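Long-range contacts in FOG-3 protein (Caenorhabditis elegans, PDB 5TD6), which specifies sperm fate in the nematode germline as an RNA-binding multimer and may act as a transcription corepressor: residues L8-L16 with V25-G33; E53-T62 with P85-P94. The protein carries 2 engineered substitutions. All coordinates share one frame; numbering follows the deposited sequence.

Contact 1: residues L8-L16 with V25-G33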
loop_
_atom_site.group_PDB
_atom_site.type_symbol
_atom_site.label_atom_id
_atom_site.label_comp_id
_atom_site.label_asym_id
_atom_site.label_seq_id
_atom_site.Cartn_x
_atom_site.Cartn_y
_atom_site.Cartn_z
ATOM N N LEU B 8 1.548 -6.535 -3.551
ATOM C CA LEU B 8 2.077 -6.705 -4.917
ATOM C C LEU B 8 1.162 -6.007 -5.921
ATOM O O LEU B 8 1.619 -5.251 -6.801
ATOM C CB LEU B 8 2.216 -8.184 -5.281
ATOM C CG LEU B 8 3.308 -8.555 -6.307
ATOM C CD1 LEU B 8 3.536 -10.062 -6.437
ATOM C CD2 LEU B 8 3.043 -7.977 -7.650
ATOM N N VAL B 9 -0.134 -6.273 -5.799
ATOM C CA VAL B 9 -1.108 -5.682 -6.722
ATOM C C VAL B 9 -1.079 -4.164 -6.643
ATOM O O VAL B 9 -1.144 -3.466 -7.662
ATOM C CB VAL B 9 -2.536 -6.166 -6.427
ATOM C CG1 VAL B 9 -3.544 -5.353 -7.226
ATOM C CG2 VAL B 9 -2.661 -7.653 -6.753
ATOM N N ASN B 10 -0.960 -3.648 -5.431
ATOM C CA ASN B 10 -0.994 -2.198 -5.270
ATOM C C ASN B 10 0.303 -1.570 -5.782
ATOM O O ASN B 10 0.287 -0.480 -6.355
ATOM C CB ASN B 10 -1.290 -1.831 -3.819
ATOM C CG ASN B 10 -2.750 -2.032 -3.488
ATOM O OD1 ASN B 10 -3.523 -2.342 -4.375
ATOM N ND2 ASN B 10 -3.135 -1.841 -2.239
ATOM N N PHE B 11 1.413 -2.278 -5.618
ATOM C CA PHE B 11 2.672 -1.843 -6.223
ATOM C C PHE B 11 2.544 -1.652 -7.737
ATOM O O PHE B 11 2.960 -0.630 -8.288
ATOM C CB PHE B 11 3.788 -2.854 -5.932
ATOM C CG PHE B 11 5.128 -2.460 -6.525
ATOM C CD1 PHE B 11 5.964 -1.576 -5.864
ATOM C CD2 PHE B 11 5.534 -2.962 -7.750
ATOM C CE1 PHE B 11 7.186 -1.223 -6.386
ATOM C CE2 PHE B 11 6.765 -2.603 -8.283
ATOM C CZ PHE B 11 7.582 -1.728 -7.606
ATOM N N VAL B 12 1.972 -2.644 -8.404
ATOM C CA VAL B 12 1.784 -2.578 -9.846
ATOM C C VAL B 12 0.802 -1.465 -10.245
ATOM O O VAL B 12 1.053 -0.713 -11.191
ATOM C CB VAL B 12 1.284 -3.930 -10.399
ATOM C CG1 VAL B 12 1.016 -3.831 -11.910
ATOM C CG2 VAL B 12 2.308 -5.029 -10.108
ATOM N N CYS B 13 -0.311 -1.367 -9.527
ATOM C CA CYS B 13 -1.328 -0.360 -9.814
ATOM C C CYS B 13 -0.854 1.071 -9.580
ATOM O O CYS B 13 -1.405 1.994 -10.178
ATOM C CB CYS B 13 -2.586 -0.627 -8.993
ATOM S SG CYS B 13 -3.466 -2.093 -9.597
ATOM N N ARG B 14 0.164 1.270 -8.741
ATOM C CA ARG B 14 0.695 2.626 -8.555
ATOM C C ARG B 14 1.366 3.161 -9.827
ATOM O O ARG B 14 1.608 4.371 -9.937
ATOM C CB ARG B 14 1.664 2.692 -7.354
ATOM C CG ARG B 14 0.897 2.664 -5.988
ATOM C CD ARG B 14 1.787 3.034 -4.767
ATOM N NE ARG B 14 2.836 2.047 -4.448
ATOM C CZ ARG B 14 2.652 0.944 -3.709
ATOM N NH1 ARG B 14 1.452 0.644 -3.209
ATOM N NH2 ARG B 14 3.676 0.140 -3.455
ATOM N N TYR B 15 1.655 2.282 -10.791
ATOM C CA TYR B 15 2.101 2.739 -12.122
ATOM C C TYR B 15 0.923 3.159 -13.012
ATOM O O TYR B 15 1.106 3.856 -14.033
ATOM C CB TYR B 15 2.892 1.651 -12.854
ATOM C CG TYR B 15 4.295 1.405 -12.329
ATOM C CD1 TYR B 15 5.348 2.250 -12.659
ATOM C CD2 TYR B 15 4.562 0.310 -11.521
ATOM C CE1 TYR B 15 6.637 2.014 -12.181
ATOM C CE2 TYR B 15 5.842 0.066 -11.041
ATOM C CZ TYR B 15 6.872 0.919 -11.370
ATOM O OH TYR B 15 8.139 0.668 -10.888
ATOM N N LEU B 16 -0.273 2.711 -12.637
ATOM C CA LEU B 16 -1.470 2.897 -13.443
ATOM C C LEU B 16 -2.325 4.061 -12.966
ATOM O O LEU B 16 -2.986 4.706 -13.786
ATOM C CB LEU B 16 -2.318 1.611 -13.452
ATOM C CG LEU B 16 -1.538 0.343 -13.845
ATOM C CD1 LEU B 16 -2.431 -0.901 -13.873
ATOM C CD2 LEU B 16 -0.826 0.529 -15.186
ATOM N N VAL B 25 -8.820 0.067 -13.701
ATOM C CA VAL B 25 -7.701 -0.221 -12.797
ATOM C C VAL B 25 -8.140 -1.128 -11.642
ATOM O O VAL B 25 -7.432 -2.074 -11.275
ATOM C CB VAL B 25 -7.079 1.069 -12.203
ATOM C CG1 VAL B 25 -6.083 0.725 -11.102
ATOM C CG2 VAL B 25 -6.388 1.858 -13.280
ATOM N N GLY B 26 -9.312 -0.843 -11.077
ATOM C CA GLY B 26 -9.817 -1.632 -9.961
ATOM C C GLY B 26 -10.079 -3.078 -10.334
ATOM O O GLY B 26 -9.897 -4.004 -9.526
ATOM N N ILE B 27 -10.501 -3.279 -11.573
ATOM C CA ILE B 27 -10.872 -4.604 -12.046
ATOM C C ILE B 27 -9.598 -5.334 -12.449
ATOM O O ILE B 27 -9.466 -6.543 -12.270
ATOM C CB ILE B 27 -11.892 -4.510 -13.213
ATOM C CG1 ILE B 27 -13.209 -3.935 -12.690
ATOM C CG2 ILE B 27 -12.147 -5.869 -13.854
ATOM C CD1 ILE B 27 -14.199 -3.579 -13.758
ATOM N N PHE B 28 -8.644 -4.578 -12.971
ATOM C CA PHE B 28 -7.334 -5.129 -13.252
ATOM C C PHE B 28 -6.672 -5.649 -11.974
ATOM O O PHE B 28 -6.103 -6.740 -11.959
ATOM C CB PHE B 28 -6.458 -4.078 -13.912
ATOM C CG PHE B 28 -5.017 -4.457 -13.985
ATOM C CD1 PHE B 28 -4.541 -5.248 -15.025
ATOM C CD2 PHE B 28 -4.131 -4.028 -13.006
ATOM C CE1 PHE B 28 -3.192 -5.586 -15.101
ATOM C CE2 PHE B 28 -2.781 -4.369 -13.067
ATOM C CZ PHE B 28 -2.308 -5.151 -14.111
ATOM N N GLY B 29 -6.750 -4.870 -10.902
ATOM C CA GLY B 29 -6.099 -5.261 -9.667
ATOM C C GLY B 29 -6.762 -6.481 -9.052
ATOM O O GLY B 29 -6.104 -7.347 -8.465
ATOM N N ALA B 30 -8.081 -6.554 -9.183
ATOM C CA ALA B 30 -8.821 -7.688 -8.642
ATOM C C ALA B 30 -8.442 -8.960 -9.391
ATOM O O ALA B 30 -8.172 -9.990 -8.781
ATOM C CB ALA B 30 -10.310 -7.441 -8.724
ATOM N N GLU B 31 -8.393 -8.870 -10.714
ATOM C CA GLU B 31 -8.015 -10.006 -11.553
ATOM C C GLU B 31 -6.577 -10.462 -11.320
ATOM O O GLU B 31 -6.296 -11.660 -11.253
ATOM C CB GLU B 31 -8.207 -9.662 -13.025
ATOM C CG GLU B 31 -9.647 -9.693 -13.449
ATOM C CD GLU B 31 -10.251 -11.078 -13.289
ATOM O OE1 GLU B 31 -9.657 -12.054 -13.795
ATOM O OE2 GLU B 31 -11.308 -11.190 -12.640
ATOM N N LEU B 32 -5.666 -9.504 -11.209
ATOM C CA LEU B 32 -4.274 -9.831 -10.950
ATOM C C LEU B 32 -4.147 -10.518 -9.594
ATOM O O LEU B 32 -3.397 -11.486 -9.433
ATOM C CB LEU B 32 -3.413 -8.571 -11.002
ATOM C CG LEU B 32 -1.935 -8.768 -10.707
ATOM C CD1 LEU B 32 -1.318 -9.671 -11.768
ATOM C CD2 LEU B 32 -1.249 -7.417 -10.690
ATOM N N GLY B 33 -4.902 -10.013 -8.626
ATOM C CA GLY B 33 -4.881 -10.542 -7.286
ATOM C C GLY B 33 -5.326 -11.991 -7.299
ATOM O O GLY B 33 -4.706 -12.848 -6.680
#

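Contact 2: residues E53-T62 with P85-P94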
loop_
_atom_site.group_PDB
_atom_site.type_symbol
_atom_site.label_atom_id
_atom_site.label_comp_id
_atom_site.label_asym_id
_atom_site.label_seq_id
_atom_site.Cartn_x
_atom_site.Cartn_y
_atom_site.Cartn_z
ATOM N N GLU B 53 10.271 -19.451 -3.685
ATOM C CA GLU B 53 10.511 -18.061 -4.081
ATOM C C GLU B 53 10.657 -17.870 -5.595
ATOM O O GLU B 53 10.113 -16.924 -6.182
ATOM C CB GLU B 53 11.758 -17.545 -3.359
ATOM C CG GLU B 53 12.491 -16.428 -4.051
ATOM C CD GLU B 53 13.510 -15.784 -3.145
ATOM O OE1 GLU B 53 14.716 -15.817 -3.470
ATOM O OE2 GLU B 53 13.097 -15.232 -2.108
ATOM N N MET B 54 11.381 -18.780 -6.228
ATOM C CA MET B 54 11.645 -18.663 -7.648
ATOM C C MET B 54 10.399 -18.958 -8.461
ATOM O O MET B 54 10.122 -18.277 -9.445
ATOM C CB MET B 54 12.789 -19.597 -8.052
ATOM C CG MET B 54 14.119 -19.195 -7.445
ATOM S SD MET B 54 14.549 -17.499 -7.900
ATOM C CE MET B 54 14.619 -17.666 -9.683
ATOM N N LYS B 55 9.648 -19.976 -8.057
ATOM C CA LYS B 55 8.430 -20.320 -8.781
ATOM C C LYS B 55 7.407 -19.196 -8.756
ATOM O O LYS B 55 6.560 -19.107 -9.641
ATOM C CB LYS B 55 7.790 -21.588 -8.210
ATOM C CG LYS B 55 7.413 -22.594 -9.301
ATOM C CD LYS B 55 5.972 -23.096 -9.181
ATOM C CE LYS B 55 5.577 -23.874 -10.438
ATOM N NZ LYS B 55 4.106 -23.906 -10.675
ATOM N N ARG B 56 7.481 -18.335 -7.740
ATOM C CA ARG B 56 6.463 -17.306 -7.551
ATOM C C ARG B 56 6.808 -15.992 -8.225
ATOM O O ARG B 56 5.916 -15.191 -8.522
ATOM C CB ARG B 56 6.223 -17.080 -6.053
ATOM C CG ARG B 56 5.428 -18.215 -5.405
ATOM C CD ARG B 56 5.010 -17.882 -3.965
ATOM N NE ARG B 56 6.149 -17.507 -3.133
ATOM C CZ ARG B 56 6.725 -18.322 -2.259
ATOM N NH1 ARG B 56 6.268 -19.565 -2.112
ATOM N NH2 ARG B 56 7.749 -17.898 -1.530
ATOM N N MET B 57 8.096 -15.768 -8.470
ATOM C CA MET B 57 8.546 -14.493 -9.007
ATOM C C MET B 57 7.847 -14.164 -10.320
ATOM O O MET B 57 7.533 -15.053 -11.112
ATOM C CB MET B 57 10.063 -14.503 -9.217
ATOM C CG MET B 57 10.521 -15.174 -10.495
ATOM S SD MET B 57 12.322 -15.221 -10.626
ATOM C CE MET B 57 12.545 -14.767 -12.348
ATOM N N ILE B 58 7.574 -12.884 -10.528
ATOM C CA ILE B 58 6.976 -12.472 -11.790
ATOM C C ILE B 58 7.811 -11.381 -12.431
ATOM O O ILE B 58 8.605 -10.711 -11.772
ATOM C CB ILE B 58 5.521 -11.975 -11.634
ATOM C CG1 ILE B 58 5.456 -10.743 -10.732
ATOM C CG2 ILE B 58 4.616 -13.097 -11.130
ATOM C CD1 ILE B 58 4.045 -10.288 -10.442
ATOM N N ASN B 59 7.660 -11.263 -13.746
ATOM C CA ASN B 59 8.419 -10.336 -14.590
ATOM C C ASN B 59 7.440 -9.440 -15.347
ATOM O O ASN B 59 6.558 -9.938 -16.053
ATOM C CB ASN B 59 9.307 -11.133 -15.549
ATOM C CG ASN B 59 10.219 -10.256 -16.403
ATOM O OD1 ASN B 59 9.767 -9.364 -17.134
ATOM N ND2 ASN B 59 11.515 -10.522 -16.315
ATOM N N THR B 60 7.580 -8.123 -15.203
ATOM C CA THR B 60 6.590 -7.202 -15.763
ATOM C C THR B 60 6.502 -7.274 -17.292
ATOM O O THR B 60 5.516 -6.834 -17.897
ATOM C CB THR B 60 6.876 -5.744 -15.357
ATOM O OG1 THR B 60 8.178 -5.357 -15.813
ATOM C CG2 THR B 60 6.786 -5.578 -13.832
ATOM N N THR B 61 7.525 -7.841 -17.915
ATOM C CA THR B 61 7.524 -7.982 -19.363
ATOM C C THR B 61 7.079 -9.376 -19.803
ATOM O O THR B 61 6.170 -9.515 -20.625
ATOM C CB THR B 61 8.918 -7.704 -19.946
ATOM O OG1 THR B 61 9.253 -6.323 -19.750
ATOM C CG2 THR B 61 8.940 -8.030 -21.432
ATOM N N THR B 62 7.709 -10.407 -19.241
ATOM C CA THR B 62 7.529 -11.760 -19.754
ATOM C C THR B 62 6.471 -12.607 -19.043
ATOM O O THR B 62 6.106 -13.673 -19.539
ATOM C CB THR B 62 8.858 -12.525 -19.722
ATOM O OG1 THR B 62 9.228 -12.818 -18.369
ATOM C CG2 THR B 62 9.948 -11.698 -20.386
ATOM N N PRO B 85 6.943 -0.795 -15.922
ATOM C CA PRO B 85 8.377 -0.844 -16.231
ATOM C C PRO B 85 8.730 -2.100 -17.019
ATOM O O PRO B 85 8.053 -3.107 -16.881
ATOM C CB PRO B 85 9.032 -0.865 -14.847
ATOM C CG PRO B 85 7.992 -1.473 -13.956
ATOM C CD PRO B 85 6.682 -0.966 -14.481
ATOM N N THR B 86 9.772 -2.048 -17.840
ATOM C CA THR B 86 10.164 -3.226 -18.602
ATOM C C THR B 86 11.138 -4.087 -17.797
ATOM O O THR B 86 12.046 -3.570 -17.150
ATOM C CB THR B 86 10.795 -2.843 -19.962
ATOM O OG1 THR B 86 12.131 -2.356 -19.761
ATOM C CG2 THR B 86 9.969 -1.773 -20.648
ATOM N N ASN B 87 10.912 -5.397 -17.827
ATOM C CA ASN B 87 11.799 -6.391 -17.226
ATOM C C ASN B 87 12.108 -6.175 -15.739
ATOM O O ASN B 87 13.212 -6.448 -15.274
ATOM C CB ASN B 87 13.104 -6.465 -18.021
ATOM C CG ASN B 87 12.883 -6.943 -19.447
ATOM O OD1 ASN B 87 12.121 -7.881 -19.687
ATOM N ND2 ASN B 87 13.532 -6.287 -20.401
ATOM N N MET B 88 11.119 -5.705 -14.993
ATOM C CA MET B 88 11.220 -5.707 -13.536
ATOM C C MET B 88 10.808 -7.063 -12.968
ATOM O O MET B 88 9.798 -7.634 -13.382
ATOM C CB MET B 88 10.361 -4.606 -12.949
ATOM C CG MET B 88 10.369 -4.571 -11.444
ATOM S SD MET B 88 9.354 -3.206 -10.920
ATOM C CE MET B 88 10.423 -1.798 -11.240
ATOM N N ILE B 89 11.600 -7.591 -12.038
ATOM C CA ILE B 89 11.282 -8.871 -11.423
ATOM C C ILE B 89 10.793 -8.618 -10.000
ATOM O O ILE B 89 11.467 -7.949 -9.222
ATOM C CB ILE B 89 12.491 -9.829 -11.418
ATOM C CG1 ILE B 89 13.008 -10.052 -12.846
ATOM C CG2 ILE B 89 12.125 -11.165 -10.795
ATOM C CD1 ILE B 89 14.461 -10.434 -12.905
ATOM N N ILE B 90 9.603 -9.124 -9.690
ATOM C CA ILE B 90 8.942 -8.893 -8.401
ATOM C C ILE B 90 8.716 -10.223 -7.694
ATOM O O ILE B 90 8.263 -11.193 -8.300
ATOM C CB ILE B 90 7.592 -8.169 -8.582
ATOM C CG1 ILE B 90 7.776 -6.940 -9.471
ATOM C CG2 ILE B 90 6.994 -7.759 -7.224
ATOM C CD1 ILE B 90 6.473 -6.238 -9.828
ATOM N N PHE B 91 9.075 -10.266 -6.417
ATOM C CA PHE B 91 8.962 -11.471 -5.602
ATOM C C PHE B 91 7.935 -11.236 -4.505
ATOM O O PHE B 91 7.849 -10.136 -3.948
ATOM C CB PHE B 91 10.307 -11.842 -4.949
ATOM C CG PHE B 91 11.390 -12.228 -5.926
ATOM C CD1 PHE B 91 12.092 -11.263 -6.634
ATOM C CD2 PHE B 91 11.727 -13.557 -6.113
ATOM C CE1 PHE B 91 13.095 -11.621 -7.519
ATOM C CE2 PHE B 91 12.729 -13.922 -7.003
ATOM C CZ PHE B 91 13.411 -12.951 -7.709
ATOM N N ALA B 92 7.168 -12.270 -4.195
ATOM C CA ALA B 92 6.261 -12.246 -3.063
ATOM C C ALA B 92 6.449 -13.534 -2.276
ATOM O O ALA B 92 6.189 -14.627 -2.779
ATOM C CB ALA B 92 4.821 -12.080 -3.520
ATOM N N ASN B 93 6.945 -13.381 -1.049
ATOM C CA ASN B 93 7.123 -14.455 -0.086
ATOM C C ASN B 93 6.315 -14.155 1.182
ATOM O O ASN B 93 5.981 -12.993 1.438
ATOM C CB ASN B 93 8.598 -14.599 0.296
ATOM C CG ASN B 93 9.480 -15.017 -0.866
ATOM O OD1 ASN B 93 9.021 -15.638 -1.827
ATOM N ND2 ASN B 93 10.772 -14.694 -0.764
ATOM N N PRO B 94 6.037 -15.184 1.999
ATOM C CA PRO B 94 5.466 -14.908 3.325
ATOM C C PRO B 94 6.267 -13.816 4.052
ATOM O O PRO B 94 7.474 -13.943 4.222
ATOM C CB PRO B 94 5.562 -16.257 4.035
ATOM C CG PRO B 94 5.454 -17.270 2.913
ATOM C CD PRO B 94 6.175 -16.636 1.744
HETATM O O HOH W 1 8.632 -14.956 -4.758
#

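Contact 1: residues L8-L16 with V25-G33
Leu-16 and Val-25 meet across two helical segments of opposed direction, and the leucine shows how one side chain can serve two partners. Its CB lies 4.1 Å from CG2 of Val-25. From there CG stands beside the backbone N (chi1 -52°), and the chain runs on extended, carrying CD1 across Phe-28 at about a right angle until it is 3.6 Å from ring atom CE2. The same ring is met from another direction by Cys-13, whose SG lies in the ring plane at its edge, 4.0 Å from Phe-28 CD2, a Cys sulfur-aromatic contact; that sulfur also touches Val-25 CG1. CG1 of Val-12 reaches the edge near CE2 too, so Val-12 and Cys-13 at the edge and Leu-16 obliquely all meet the CD2/CE2 part of the ring.

Further along, Val-9 packs mainly against backbone. Its CG1 sits 3.5 Å from the carbonyl oxygen of Gly-29, while CG2 packs 3.7 Å from CA of Gly-33 and also lies near Leu-32. A beta carbon on Gly-29 would come within about 3.2 Å of Val-9 CG1, which is tight. Phe-66 and Ser-69 of helix 65-71 cover Val-12 and Phe-28. With segment axes 9.6 Å apart at 143°, this is an antiparallel helical hairpin within the BTG/Tob domain, its interface passing over a GxxxG pair.

Contact 2: residues E53-T62 with P85-P94
Met-57 lays its CB over one face of the Phe-91 ring, 3.5 Å from CE2, a CH-pi contact, while the sulfur of Met-54 sits at the ring's edge, a Met-aromatic contact. Phe-98, on the adjoining strand, meets the same ring nearly parallel, and Arg-100 adds a cation-pi contact. The Arg-56 guanidinium takes its partners at the edge: NE donates to Ala-92 O, and NH2 gives a fairly straight bond of 2.6 Å to Asn-93 OD1, entering from above the amide's carbonyl plane, the two flat groups standing 86° apart. Glu-53 N lies over one guanidinium face. The Asn-93 amide is held at its other end as well, ND2 donating 2.7 Å to the anti lone pair of Glu-53 OE2, with carboxylate and amide almost coplanar. A methionine in place of Arg-56 has no N-H to give, and Ala-92 O and Asn-93 OD1 would probably be left short of a donor in a buried spot, the amide freer to turn.

Beyond this end the backbones pair: Ile-58 and Ile-90 exchange two N-H...O bonds, Ile-58 N reaching Ile-90 O at 2.9 Å, and Thr-60 N donates to Met-88 O. Past the strand, Thr-60 OG1 accepts from Met-88 N, and Thr-61 OG1 accepts from Asn-87 N at 2.7 Å. Asn-59, its CG swung away from the backbone N (chi1 -176°), turns OD1 back to receive the N-H groups of Thr-61 and Thr-62. The whole is an antiparallel strand pair at the edge of the BTG-domain sheet, leaving through an Asx turn.

Contact 1 closes before contact 2 opens along the chain, helix 22-41 leading on to helix 53-56, and their centres lie 14 Å apart within one BTG family domain. Helix 2-13 is the main link between them, Leu-8 touching both helix 22-41 and Ile-58, and Phe-11 touching Met-88; Tyr-15 packs on Pro-85 and Met-88. Phe-40 of helix 22-41 makes a second link, to Arg-56 and Ala-92. The helical hairpin thus packs against one face of the antiparallel sheet. Asn-10 and Arg-14 also lie next to the second subunit, Asn-10 making a weak hydrogen bond to Glu-7 of that subunit.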